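Local coordinates for blue-light receptor of the BLUF-family (PDB 2BYC), which probably senses blue light through a flavin, here flavin mononucleotide, bound in a BLUF-type domain, at residues G41-L44 / H49-Q52; S94-I97 / K101-R104; V20-Q25 / D71-E76; L8-R13 / E63-I68. All coordinates share one frame; numbering follows the deposited sequence.

Contact 1 of 4, residues G41-L44 / H49-Q52; sequences GILL and HFVQ. With FMN (flavin mononucleotide), chain C.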
# COMPACT_ATOMS: atom_id res chain seq x y z
N GLY A 41 2.77 -0.50 -5.94
CA GLY A 41 2.50 0.15 -4.67
C GLY A 41 3.16 -0.56 -3.50
O GLY A 41 4.04 -1.46 -3.71
N ILE A 42 2.73 -0.20 -2.31
CA ILE A 42 3.38 -0.66 -1.10
C ILE A 42 2.27 -0.99 -0.07
O ILE A 42 1.24 -0.36 -0.05
CB ILE A 42 4.41 0.41 -0.53
CG1 ILE A 42 3.76 1.82 -0.48
CG2 ILE A 42 5.65 0.53 -1.35
CD1 ILE A 42 4.25 2.78 0.65
N LEU A 43 2.54 -1.97 0.77
CA LEU A 43 1.68 -2.32 1.85
C LEU A 43 2.42 -2.24 3.14
O LEU A 43 3.49 -2.86 3.32
CB LEU A 43 1.29 -3.72 1.63
CG LEU A 43 0.40 -4.50 2.60
CD1 LEU A 43 -0.93 -3.81 2.80
CD2 LEU A 43 0.26 -5.95 2.16
N LEU A 44 1.90 -1.47 4.08
CA LEU A 44 2.60 -1.29 5.34
C LEU A 44 1.82 -2.14 6.31
O LEU A 44 0.62 -2.06 6.31
CB LEU A 44 2.64 0.21 5.78
CG LEU A 44 3.30 1.20 4.81
CD1 LEU A 44 2.51 1.49 3.62
CD2 LEU A 44 3.38 2.49 5.45
N HIS A 49 -2.71 -2.59 11.94
CA HIS A 49 -3.36 -1.85 10.86
C HIS A 49 -2.56 -2.19 9.60
O HIS A 49 -1.43 -2.56 9.73
CB HIS A 49 -3.22 -0.37 11.11
CG HIS A 49 -4.14 0.13 12.17
ND1 HIS A 49 -5.52 0.08 12.02
CD2 HIS A 49 -3.92 0.58 13.42
CE1 HIS A 49 -6.09 0.55 13.11
NE2 HIS A 49 -5.14 0.87 13.97
N PHE A 50 -3.18 -2.16 8.42
CA PHE A 50 -2.41 -2.09 7.13
C PHE A 50 -2.66 -0.72 6.62
O PHE A 50 -3.74 -0.13 6.85
CB PHE A 50 -3.13 -2.98 6.13
CG PHE A 50 -2.93 -4.45 6.32
CD1 PHE A 50 -4.03 -5.31 6.54
CD2 PHE A 50 -1.68 -5.01 6.27
CE1 PHE A 50 -3.82 -6.72 6.65
CE2 PHE A 50 -1.49 -6.38 6.41
CZ PHE A 50 -2.60 -7.23 6.59
N VAL A 51 -1.64 -0.16 5.97
CA VAL A 51 -1.81 1.05 5.15
C VAL A 51 -1.33 0.58 3.80
O VAL A 51 -0.28 0.05 3.68
CB VAL A 51 -1.02 2.26 5.71
CG1 VAL A 51 -1.12 3.41 4.75
CG2 VAL A 51 -1.67 2.73 7.10
N GLN A 52 -2.20 0.70 2.80
CA GLN A 52 -1.85 0.29 1.44
C GLN A 52 -1.95 1.46 0.46
O GLN A 52 -2.89 2.21 0.52
CB GLN A 52 -2.63 -0.95 0.98
CG GLN A 52 -2.03 -1.46 -0.28
CD GLN A 52 -2.72 -2.68 -0.80
OE1 GLN A 52 -3.92 -2.88 -0.63
NE2 GLN A 52 -1.95 -3.51 -1.43
N1 FMN C . -4.60 -8.58 -3.88
C2 FMN C . -4.00 -8.07 -5.01
O2 FMN C . -4.12 -8.66 -6.10
N3 FMN C . -3.28 -6.92 -4.96
C4 FMN C . -3.14 -6.33 -3.76
O4 FMN C . -2.56 -5.29 -3.71
C4A FMN C . -3.73 -6.84 -2.60
N5 FMN C . -3.56 -6.19 -1.38
C5A FMN C . -4.21 -6.64 -0.23
C6 FMN C . -4.08 -5.97 0.97
C7 FMN C . -4.67 -6.43 2.16
C7M FMN C . -4.63 -5.59 3.44
C8 FMN C . -5.43 -7.58 2.10
C8M FMN C . -6.16 -8.12 3.32
C9 FMN C . -5.58 -8.26 0.90
C9A FMN C . -4.96 -7.77 -0.29
N10 FMN C . -5.09 -8.45 -1.53
C10 FMN C . -4.48 -7.95 -2.67
C1' FMN C . -5.61 -9.85 -1.60
C2' FMN C . -6.87 -9.68 -2.43
O2' FMN C . -7.80 -9.33 -1.45
C3' FMN C . -7.31 -10.90 -3.25
O3' FMN C . -7.82 -11.86 -2.37
C4' FMN C . -6.26 -11.57 -4.12
O4' FMN C . -5.85 -10.78 -5.25
C5' FMN C . -6.83 -12.87 -4.68
O5' FMN C . -6.42 -14.09 -4.05
P FMN C . -6.78 -15.39 -4.92
O1P FMN C . -6.20 -16.67 -4.30
O2P FMN C . -8.30 -15.43 -4.92
O3P FMN C . -6.19 -15.04 -6.27
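L44 and V51 pair across the antiparallel hairpin of strands 40-45 and 49-55, part of the ferredoxin-like sheet of the BLUF domain. Two backbone bonds tie them together: L44 N to V51 O at 2.7 Å, nearly straight at 168°, and V51 N to L44 O at 3.0 Å. One step along, L43 and Q52 form a non-hydrogen-bonded pair whose side chains lie on the flavin side of the sheet.

Q52 illustrates how a strand residue can deliver a polar tip to a cofactor. Its CB packs against L43 CD1 at 3.8 Å, and CG, anti to the backbone N (chi1 -169°), passes I42 O at 3.5 Å. The rest of the chain is extended and carries the amide to the flavin edge. There NE2 serves two acceptors, FMN N5 at 3.1 Å and FMN O4 at 3.0 Å; both bonds are bent, that to O4 the more so (139°). OE1 is hydrogen-bonded to Y10 OH, so the amide is held at both its oxygen and its nitrogen, which should limit its rotation. A leucine here would probably leave FMN N5 and O4 without this donor and deprive the Y10 hydroxyl of its partner.

F50 takes the dimethylbenzene end of the flavin. L44 O lies in the plane of its ring, at the edge, while L43 CD1 comes obliquely to F50 CD2 at 3.7 Å. Over one face of the ring, displaced toward the rim, sits the flavin methyl C7M, 3.2 Å from F50 CD1.

Contact 2 of 4, residues S94-I97 / K101-R104; sequences SMRI and KELR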
# COMPACT_ATOMS: atom_id res chain seq x y z
N SER A 94 5.28 -4.10 -7.81
CA SER A 94 3.95 -4.62 -7.91
C SER A 94 3.19 -4.51 -6.57
O SER A 94 2.08 -4.06 -6.57
CB SER A 94 4.08 -6.08 -8.36
OG SER A 94 2.83 -6.61 -8.74
N MET A 95 3.84 -4.91 -5.47
CA MET A 95 3.39 -4.65 -4.09
C MET A 95 4.68 -4.91 -3.32
O MET A 95 5.28 -5.92 -3.48
CB MET A 95 2.21 -5.56 -3.70
CG MET A 95 1.37 -5.14 -2.47
SD MET A 95 1.42 -3.38 -2.31
CE MET A 95 0.49 -2.81 -3.76
N ARG A 96 5.18 -3.94 -2.59
CA ARG A 96 6.32 -4.24 -1.72
C ARG A 96 5.70 -4.26 -0.31
O ARG A 96 4.87 -3.39 -0.01
CB ARG A 96 7.40 -3.18 -1.79
CG ARG A 96 8.69 -3.71 -1.12
CD ARG A 96 9.69 -2.65 -1.11
NE ARG A 96 10.95 -2.99 -0.46
CZ ARG A 96 11.13 -3.31 0.83
NH1 ARG A 96 10.10 -3.44 1.67
NH2 ARG A 96 12.38 -3.53 1.29
N ILE A 97 5.97 -5.26 0.51
CA ILE A 97 5.40 -5.21 1.87
C ILE A 97 6.48 -4.53 2.68
O ILE A 97 7.69 -4.77 2.46
CB ILE A 97 5.05 -6.56 2.44
CG1 ILE A 97 4.44 -6.34 3.82
CG2 ILE A 97 6.22 -7.50 2.47
CD1 ILE A 97 3.81 -7.51 4.44
N LYS A 101 9.37 -4.19 11.58
CA LYS A 101 10.81 -3.86 11.71
C LYS A 101 11.25 -2.77 10.77
O LYS A 101 11.81 -1.80 11.20
CB LYS A 101 11.75 -5.06 11.52
CG LYS A 101 13.24 -4.63 11.77
CD LYS A 101 14.23 -5.80 11.86
CE LYS A 101 15.53 -5.36 12.56
NZ LYS A 101 16.57 -6.47 12.92
N GLU A 102 11.04 -2.91 9.48
CA GLU A 102 11.54 -1.88 8.57
C GLU A 102 10.81 -0.56 8.68
O GLU A 102 11.35 0.48 8.39
CB GLU A 102 11.45 -2.37 7.12
CG GLU A 102 12.13 -1.51 6.08
CD GLU A 102 11.90 -2.06 4.66
OE1 GLU A 102 10.90 -2.79 4.45
OE2 GLU A 102 12.70 -1.75 3.73
N LEU A 103 9.55 -0.58 9.06
CA LEU A 103 8.87 0.70 9.23
C LEU A 103 9.46 1.39 10.46
O LEU A 103 9.58 2.59 10.48
CB LEU A 103 7.38 0.49 9.44
CG LEU A 103 6.39 1.63 9.58
CD1 LEU A 103 6.45 2.48 8.36
CD2 LEU A 103 4.98 1.05 9.75
N ARG A 104 9.79 0.62 11.51
CA ARG A 104 10.49 1.18 12.69
C ARG A 104 11.76 1.94 12.28
O ARG A 104 11.96 3.08 12.70
CB ARG A 104 10.84 0.08 13.72
CG ARG A 104 9.72 -0.30 14.68
CD ARG A 104 10.17 -1.49 15.58
NE ARG A 104 10.11 -2.84 14.95
CZ ARG A 104 10.81 -3.94 15.32
NH1 ARG A 104 11.68 -3.87 16.34
NH2 ARG A 104 10.66 -5.11 14.69
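A salt bridge at the protein surface joins R96, on the sheet strand 96-98, to E102, in the short helix 100-106 that follows it in the chain. The case illustrates a contact carried by a single pair of long side chains: the two backbones stay well apart, with 9.7 Å between I97 CA and E102 CA, the closest CA atoms of the two segments. R96 has CG anti to its own N (chi1 -166°) and remains extended as far as NE, while E102 is extended in the same manner, and the two chains reach toward each other from opposite directions.

Where they meet, R96 NH1 donates to E102 OE1 at 3.0 Å. The bond is bent, with 140° at the hydrogen, and uses the syn lone pair of OE1, the one on the side of the other oxygen. The second terminal nitrogen, R96 NH2, is also 3.0 Å from E102 OE2. Both carboxylate oxygens therefore lie close to the guanidinium, yet the pairing is not flat, because the two planes are turned 47° apart and OE1 sits somewhat out of the guanidinium plane.

Besides this anion, the R96 guanidinium makes a cation-pi contact with W93. The backbone of R96 bonds to G41 and L43 of the parallel strand 40-45, whereas the neighbouring I97 packs on I23 and M27 of helix 19-37, so that the salt bridge runs from helix 100-106 to an edge strand of the sheet that also touches helix 19-37.

Contact 3 of 4, residues V20-Q25 / D71-E76; sequences VADIVQ and DPRHQE. With FMN (flavin mononucleotide), chain C.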
# COMPACT_ATOMS: atom_id res chain seq x y z
N VAL A 20 1.94 -14.64 9.25
CA VAL A 20 2.87 -15.05 8.21
C VAL A 20 2.11 -15.70 7.05
O VAL A 20 2.32 -15.35 5.92
CB VAL A 20 3.98 -15.96 8.74
CG1 VAL A 20 5.04 -15.13 9.45
CG2 VAL A 20 3.40 -16.88 9.68
N ALA A 21 1.20 -16.62 7.35
CA ALA A 21 0.58 -17.45 6.30
C ALA A 21 -0.36 -16.58 5.53
O ALA A 21 -0.49 -16.71 4.29
CB ALA A 21 -0.20 -18.56 6.89
N ASP A 22 -1.01 -15.67 6.25
CA ASP A 22 -1.96 -14.80 5.60
C ASP A 22 -1.22 -13.79 4.72
O ASP A 22 -1.65 -13.54 3.60
CB ASP A 22 -2.87 -14.07 6.60
CG ASP A 22 -3.85 -15.02 7.30
OD1 ASP A 22 -3.94 -16.17 6.81
OD2 ASP A 22 -4.56 -14.61 8.30
N ILE A 23 -0.15 -13.16 5.24
CA ILE A 23 0.60 -12.20 4.40
C ILE A 23 1.33 -12.83 3.21
O ILE A 23 1.43 -12.23 2.11
CB ILE A 23 1.53 -11.33 5.25
CG1 ILE A 23 0.72 -10.20 5.88
CG2 ILE A 23 2.60 -10.73 4.32
CD1 ILE A 23 1.20 -9.70 7.30
N VAL A 24 1.84 -14.05 3.37
CA VAL A 24 2.41 -14.77 2.21
C VAL A 24 1.38 -14.97 1.09
O VAL A 24 1.69 -14.74 -0.10
CB VAL A 24 3.05 -16.15 2.67
CG1 VAL A 24 3.41 -17.04 1.50
CG2 VAL A 24 4.30 -15.90 3.47
N GLN A 25 0.17 -15.36 1.43
CA GLN A 25 -0.85 -15.54 0.39
C GLN A 25 -1.23 -14.19 -0.22
O GLN A 25 -1.50 -14.09 -1.40
CB GLN A 25 -2.13 -16.15 0.98
CG GLN A 25 -2.00 -17.56 1.60
CD GLN A 25 -3.25 -18.09 2.45
OE1 GLN A 25 -4.26 -18.59 1.87
NE2 GLN A 25 -3.14 -18.05 3.79
N ASP A 71 -12.10 -8.42 1.10
CA ASP A 71 -11.23 -9.33 1.83
C ASP A 71 -11.42 -9.41 3.35
O ASP A 71 -11.38 -8.42 4.08
CB ASP A 71 -9.79 -9.12 1.40
CG ASP A 71 -8.87 -10.26 1.84
OD1 ASP A 71 -8.98 -10.71 2.98
OD2 ASP A 71 -8.03 -10.71 1.05
N PRO A 72 -11.69 -10.62 3.85
CA PRO A 72 -11.99 -10.72 5.27
C PRO A 72 -10.79 -10.51 6.21
O PRO A 72 -10.99 -10.46 7.42
CB PRO A 72 -12.50 -12.14 5.41
CG PRO A 72 -12.81 -12.61 3.96
CD PRO A 72 -11.83 -11.90 3.13
N ARG A 73 -9.56 -10.41 5.67
CA ARG A 73 -8.38 -10.41 6.52
C ARG A 73 -8.08 -9.02 7.02
O ARG A 73 -7.02 -8.78 7.64
CB ARG A 73 -7.19 -11.04 5.79
CG ARG A 73 -7.42 -12.55 5.44
CD ARG A 73 -6.34 -13.07 4.55
NE ARG A 73 -6.65 -12.75 3.17
CZ ARG A 73 -5.93 -13.12 2.13
NH1 ARG A 73 -4.82 -13.88 2.28
NH2 ARG A 73 -6.27 -12.70 0.92
N HIS A 74 -9.00 -8.08 6.77
CA HIS A 74 -8.91 -6.73 7.38
C HIS A 74 -10.28 -6.12 7.50
O HIS A 74 -11.15 -6.55 6.80
CB HIS A 74 -7.95 -5.77 6.64
CG HIS A 74 -8.27 -5.49 5.20
ND1 HIS A 74 -7.62 -4.50 4.48
CD2 HIS A 74 -9.13 -6.07 4.32
CE1 HIS A 74 -8.06 -4.49 3.23
NE2 HIS A 74 -8.97 -5.43 3.10
N GLN A 75 -10.44 -5.11 8.35
CA GLN A 75 -11.73 -4.48 8.58
C GLN A 75 -11.58 -3.00 8.75
O GLN A 75 -10.47 -2.52 8.85
CB GLN A 75 -12.36 -4.99 9.89
CG GLN A 75 -11.35 -5.22 10.99
CD GLN A 75 -11.87 -6.10 12.15
OE1 GLN A 75 -12.79 -6.93 12.00
NE2 GLN A 75 -11.27 -5.92 13.33
N GLU A 76 -12.73 -2.32 8.82
CA GLU A 76 -12.79 -0.90 9.01
C GLU A 76 -11.94 -0.21 7.95
O GLU A 76 -11.10 0.60 8.24
CB GLU A 76 -12.22 -0.54 10.37
CG GLU A 76 -13.00 -1.17 11.55
CD GLU A 76 -12.36 -0.83 12.89
OE1 GLU A 76 -11.84 0.32 13.06
OE2 GLU A 76 -12.35 -1.73 13.78
N1 FMN C . -4.60 -8.58 -3.88
C2 FMN C . -4.00 -8.07 -5.01
O2 FMN C . -4.12 -8.66 -6.10
N3 FMN C . -3.28 -6.92 -4.96
C4 FMN C . -3.14 -6.33 -3.76
O4 FMN C . -2.56 -5.29 -3.71
C4A FMN C . -3.73 -6.84 -2.60
N5 FMN C . -3.56 -6.19 -1.38
C5A FMN C . -4.21 -6.64 -0.23
C6 FMN C . -4.08 -5.97 0.97
C7 FMN C . -4.67 -6.43 2.16
C7M FMN C . -4.63 -5.59 3.44
C8 FMN C . -5.43 -7.58 2.10
C8M FMN C . -6.16 -8.12 3.32
C9 FMN C . -5.58 -8.26 0.90
C9A FMN C . -4.96 -7.77 -0.29
N10 FMN C . -5.09 -8.45 -1.53
C10 FMN C . -4.48 -7.95 -2.67
C1' FMN C . -5.61 -9.85 -1.60
C2' FMN C . -6.87 -9.68 -2.43
O2' FMN C . -7.80 -9.33 -1.45
C3' FMN C . -7.31 -10.90 -3.25
O3' FMN C . -7.82 -11.86 -2.37
C4' FMN C . -6.26 -11.57 -4.12
O4' FMN C . -5.85 -10.78 -5.25
C5' FMN C . -6.83 -12.87 -4.68
O5' FMN C . -6.42 -14.09 -4.05
P FMN C . -6.78 -15.39 -4.92
O1P FMN C . -6.20 -16.67 -4.30
O2P FMN C . -8.30 -15.43 -4.92
O3P FMN C . -6.19 -15.04 -6.27
O HOH W 1 -4.86 -16.20 4.58
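R73 starts with CG anti to its own carbonyl carbon (chi1 -63°) and bends further out (chi3 -84°), a course that takes its CD past D22 and turns the guanidinium between helix 19-37 and the flavin. D22 takes a similar first rotation (chi1 -70°), and its CB lies 4.2 Å from R73 CD. The two chains cross obliquely, and carboxylate and guanidinium stand nearly perpendicular. One turn on, Q25 CB approaches R73 NH1 at 3.8 Å, at the edge of the guanidinium and near its plane. A water lies between D22 OD1 and R73 NH1, but its bond to NH1 is weak and its approach to OD1 is too short to be trusted. The second oxygen, D22 OD2, accepts from the backbone N of D18.

What fixes R73 is a type I beta turn, D71 to H74, combined with an Asx turn in which R73 N donates to D71 OD1 at 2.8 Å. The same carboxylate is gripped side-on by the guanidinium: NE reaches D71 OD1 at 3.1 Å and NH2 reaches D71 OD2 at 2.7 Å, both through syn lone pairs. R73 thus both lines the pocket and orients D71, whose OD2 also accepts from the ribityl hydroxyl O2' of the flavin, at 2.9 Å. With several donors around it, the buried D71 carboxylate is likely to stay ionised. H74 lays one ring face under the flavin methyl C8M, which sits over the ring centre, and H74 ND1 is 3.3 Å from FMN C7M.

Contact 4 of 4, residues L8-R13 / E63-I68; sequences LTYRSR and ELFRLI. With FMN (flavin mononucleotide), chain C.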
# COMPACT_ATOMS: atom_id res chain seq x y z
N LEU A 8 -4.17 5.51 -4.78
CA LEU A 8 -5.10 5.45 -3.63
C LEU A 8 -4.41 4.88 -2.42
O LEU A 8 -3.66 3.95 -2.57
CB LEU A 8 -6.26 4.50 -3.99
CG LEU A 8 -7.49 4.30 -3.16
CD1 LEU A 8 -8.42 3.83 -4.25
CD2 LEU A 8 -7.21 3.10 -2.25
N THR A 9 -4.68 5.44 -1.24
CA THR A 9 -4.09 4.91 -0.01
C THR A 9 -5.26 4.76 0.93
O THR A 9 -6.05 5.68 1.02
CB THR A 9 -3.17 5.98 0.62
OG1 THR A 9 -2.06 6.15 -0.25
CG2 THR A 9 -2.63 5.53 1.90
N TYR A 10 -5.35 3.60 1.60
CA TYR A 10 -6.38 3.30 2.57
C TYR A 10 -5.70 2.69 3.78
O TYR A 10 -4.57 2.26 3.75
CB TYR A 10 -7.47 2.35 1.94
CG TYR A 10 -6.94 0.96 1.78
CD1 TYR A 10 -6.78 0.15 2.89
CD2 TYR A 10 -6.61 0.44 0.52
CE1 TYR A 10 -6.25 -1.10 2.77
CE2 TYR A 10 -6.09 -0.84 0.39
CZ TYR A 10 -5.95 -1.60 1.52
OH TYR A 10 -5.43 -2.86 1.50
N ARG A 11 -6.40 2.72 4.89
CA ARG A 11 -5.93 2.17 6.16
C ARG A 11 -6.99 1.18 6.51
O ARG A 11 -8.18 1.44 6.23
CB ARG A 11 -5.97 3.28 7.20
CG ARG A 11 -5.31 2.92 8.49
CD ARG A 11 -5.26 4.11 9.46
NE ARG A 11 -6.57 4.37 9.99
CZ ARG A 11 -6.96 4.05 11.22
NH1 ARG A 11 -6.09 3.49 12.06
NH2 ARG A 11 -8.20 4.31 11.61
N SER A 12 -6.59 0.02 7.05
CA SER A 12 -7.53 -1.00 7.57
C SER A 12 -7.00 -1.59 8.80
O SER A 12 -5.81 -1.46 9.08
CB SER A 12 -7.78 -2.13 6.58
OG SER A 12 -6.61 -2.83 6.31
N ARG A 13 -7.89 -2.23 9.56
CA ARG A 13 -7.49 -3.04 10.70
C ARG A 13 -7.21 -4.43 10.29
O ARG A 13 -8.02 -5.09 9.64
CB ARG A 13 -8.64 -3.17 11.69
CG ARG A 13 -8.60 -2.18 12.75
CD ARG A 13 -8.39 -2.84 14.11
NE ARG A 13 -7.89 -1.83 15.04
CZ ARG A 13 -7.38 -2.10 16.24
NH1 ARG A 13 -7.31 -3.38 16.65
NH2 ARG A 13 -6.91 -1.11 16.99
N GLU A 63 -11.10 -1.28 -9.50
CA GLU A 63 -11.31 -2.70 -9.53
C GLU A 63 -10.65 -3.44 -8.37
O GLU A 63 -11.28 -4.24 -7.66
CB GLU A 63 -10.76 -3.22 -10.83
CG GLU A 63 -11.00 -4.66 -11.01
CD GLU A 63 -10.47 -5.25 -12.33
OE1 GLU A 63 -9.25 -5.08 -12.63
OE2 GLU A 63 -11.29 -5.91 -13.03
N LEU A 64 -9.39 -3.09 -8.14
CA LEU A 64 -8.59 -3.71 -7.16
C LEU A 64 -9.13 -3.37 -5.81
O LEU A 64 -9.27 -4.24 -4.97
CB LEU A 64 -7.12 -3.29 -7.31
CG LEU A 64 -6.21 -4.12 -6.39
CD1 LEU A 64 -6.30 -5.73 -6.50
CD2 LEU A 64 -4.77 -3.66 -6.41
N PHE A 65 -9.42 -2.10 -5.59
CA PHE A 65 -9.84 -1.70 -4.27
C PHE A 65 -11.11 -2.44 -3.96
O PHE A 65 -11.34 -2.78 -2.81
CB PHE A 65 -10.04 -0.17 -4.25
CG PHE A 65 -10.43 0.37 -2.90
CD1 PHE A 65 -9.62 0.15 -1.79
CD2 PHE A 65 -11.56 1.15 -2.75
CE1 PHE A 65 -9.95 0.69 -0.55
CE2 PHE A 65 -11.89 1.69 -1.51
CZ PHE A 65 -11.09 1.45 -0.41
N ARG A 66 -11.92 -2.71 -4.99
CA ARG A 66 -13.18 -3.39 -4.81
C ARG A 66 -12.92 -4.74 -4.26
O ARG A 66 -13.60 -5.12 -3.34
CB ARG A 66 -13.99 -3.58 -6.10
CG ARG A 66 -14.45 -2.28 -6.63
CD ARG A 66 -15.89 -1.90 -6.23
NE ARG A 66 -16.24 -0.64 -6.90
CZ ARG A 66 -16.32 -0.51 -8.22
NH1 ARG A 66 -16.09 -1.56 -9.01
NH2 ARG A 66 -16.61 0.67 -8.74
N LEU A 67 -11.97 -5.46 -4.84
CA LEU A 67 -11.59 -6.82 -4.42
C LEU A 67 -11.00 -6.84 -3.04
O LEU A 67 -11.38 -7.63 -2.18
CB LEU A 67 -10.56 -7.35 -5.39
CG LEU A 67 -11.27 -8.13 -6.47
CD1 LEU A 67 -10.37 -8.33 -7.71
CD2 LEU A 67 -11.83 -9.49 -5.83
N ILE A 68 -10.06 -5.96 -2.81
CA ILE A 68 -9.38 -5.85 -1.54
C ILE A 68 -10.36 -5.51 -0.38
O ILE A 68 -10.18 -5.94 0.76
CB ILE A 68 -8.26 -4.79 -1.66
CG1 ILE A 68 -7.14 -5.19 -2.66
CG2 ILE A 68 -7.61 -4.61 -0.37
CD1 ILE A 68 -6.19 -4.03 -2.85
N1 FMN C . -4.60 -8.58 -3.88
C2 FMN C . -4.00 -8.07 -5.01
O2 FMN C . -4.12 -8.66 -6.10
N3 FMN C . -3.28 -6.92 -4.96
C4 FMN C . -3.14 -6.33 -3.76
O4 FMN C . -2.56 -5.29 -3.71
C4A FMN C . -3.73 -6.84 -2.60
N5 FMN C . -3.56 -6.19 -1.38
C5A FMN C . -4.21 -6.64 -0.23
C6 FMN C . -4.08 -5.97 0.97
C7 FMN C . -4.67 -6.43 2.16
C7M FMN C . -4.63 -5.59 3.44
C8 FMN C . -5.43 -7.58 2.10
C8M FMN C . -6.16 -8.12 3.32
C9 FMN C . -5.58 -8.26 0.90
C9A FMN C . -4.96 -7.77 -0.29
N10 FMN C . -5.09 -8.45 -1.53
C10 FMN C . -4.48 -7.95 -2.67
C1' FMN C . -5.61 -9.85 -1.60
C2' FMN C . -6.87 -9.68 -2.43
O2' FMN C . -7.80 -9.33 -1.45
C3' FMN C . -7.31 -10.90 -3.25
O3' FMN C . -7.82 -11.86 -2.37
C4' FMN C . -6.26 -11.57 -4.12
O4' FMN C . -5.85 -10.78 -5.25
C5' FMN C . -6.83 -12.87 -4.68
O5' FMN C . -6.42 -14.09 -4.05
P FMN C . -6.78 -15.39 -4.92
O1P FMN C . -6.20 -16.67 -4.30
O2P FMN C . -8.30 -15.43 -4.92
O3P FMN C . -6.19 -15.04 -6.27
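F65 and I68 of helix 58-69 reach L8 and Y10 of strand 5-14, while L64, just before F65, turns to the cofactor. L64 CD1 lies 3.6 Å from FMN N3, at the pyrimidine end of the flavin.

F65 fills the space between helix and sheet. L8 CD2 rests over one face of its ring, 4.2 Å from the ring centroid, a CH-pi contact in which the two side chains cross at about a right angle. At the edge of the same ring, F65 CE1 meets Y10 CD2 at 3.5 Å. The two aromatic planes are inclined by 40°, an oblique pairing in which the side chains slide past each other in opposite directions.

The segments run almost parallel, their axes 13° apart and 10.9 Å from each other at closest approach. This is a helix laid on a sheet strand, as in the ferredoxin-like fold of BLUF domains, where flavin sits between helices 19-37 and 58-69; it exemplifies how one hydrophobic layer can also form a pocket wall.

I68 completes the series with its two branches divided. CG2 touches Y10 OH at 3.4 Å, whereas CD1 approaches FMN N5 at 3.7 Å. Y10 places CG between its backbone N and carbonyl carbon (chi1 72°), which aims the phenol along the I68 branch at the flavin, OH 3.4 Å from FMN C6. A phenylalanine in its place would probably leave Q52 OE1 without its hydrogen-bond partner and the Q52 amide freer to turn at the N5/O4 edge of the flavin.

How the contacts relate
Four contacts share one sheet, and contacts 1, 3 and 4 also share the flavin, which M95 of contact 2 touches as well. Along the chain, contacts 3 and 4 interleave, contact 1 falls within the spans of both, and contact 2 follows all three. Contact 1 lies near the centre of the chain, its centre about 9 Å from that of contact 4 and about 8 Å from that of contact 2. It meets contact 4 through neighbouring strands 49-55 and 5-14, and contact 2 through strands 40-45 and 96-98. Contacts 2 and 4, about 17 Å apart between centres, do not touch. The flavin pocket and the surface salt bridge to helix 100-106 thus stand on the same sheet.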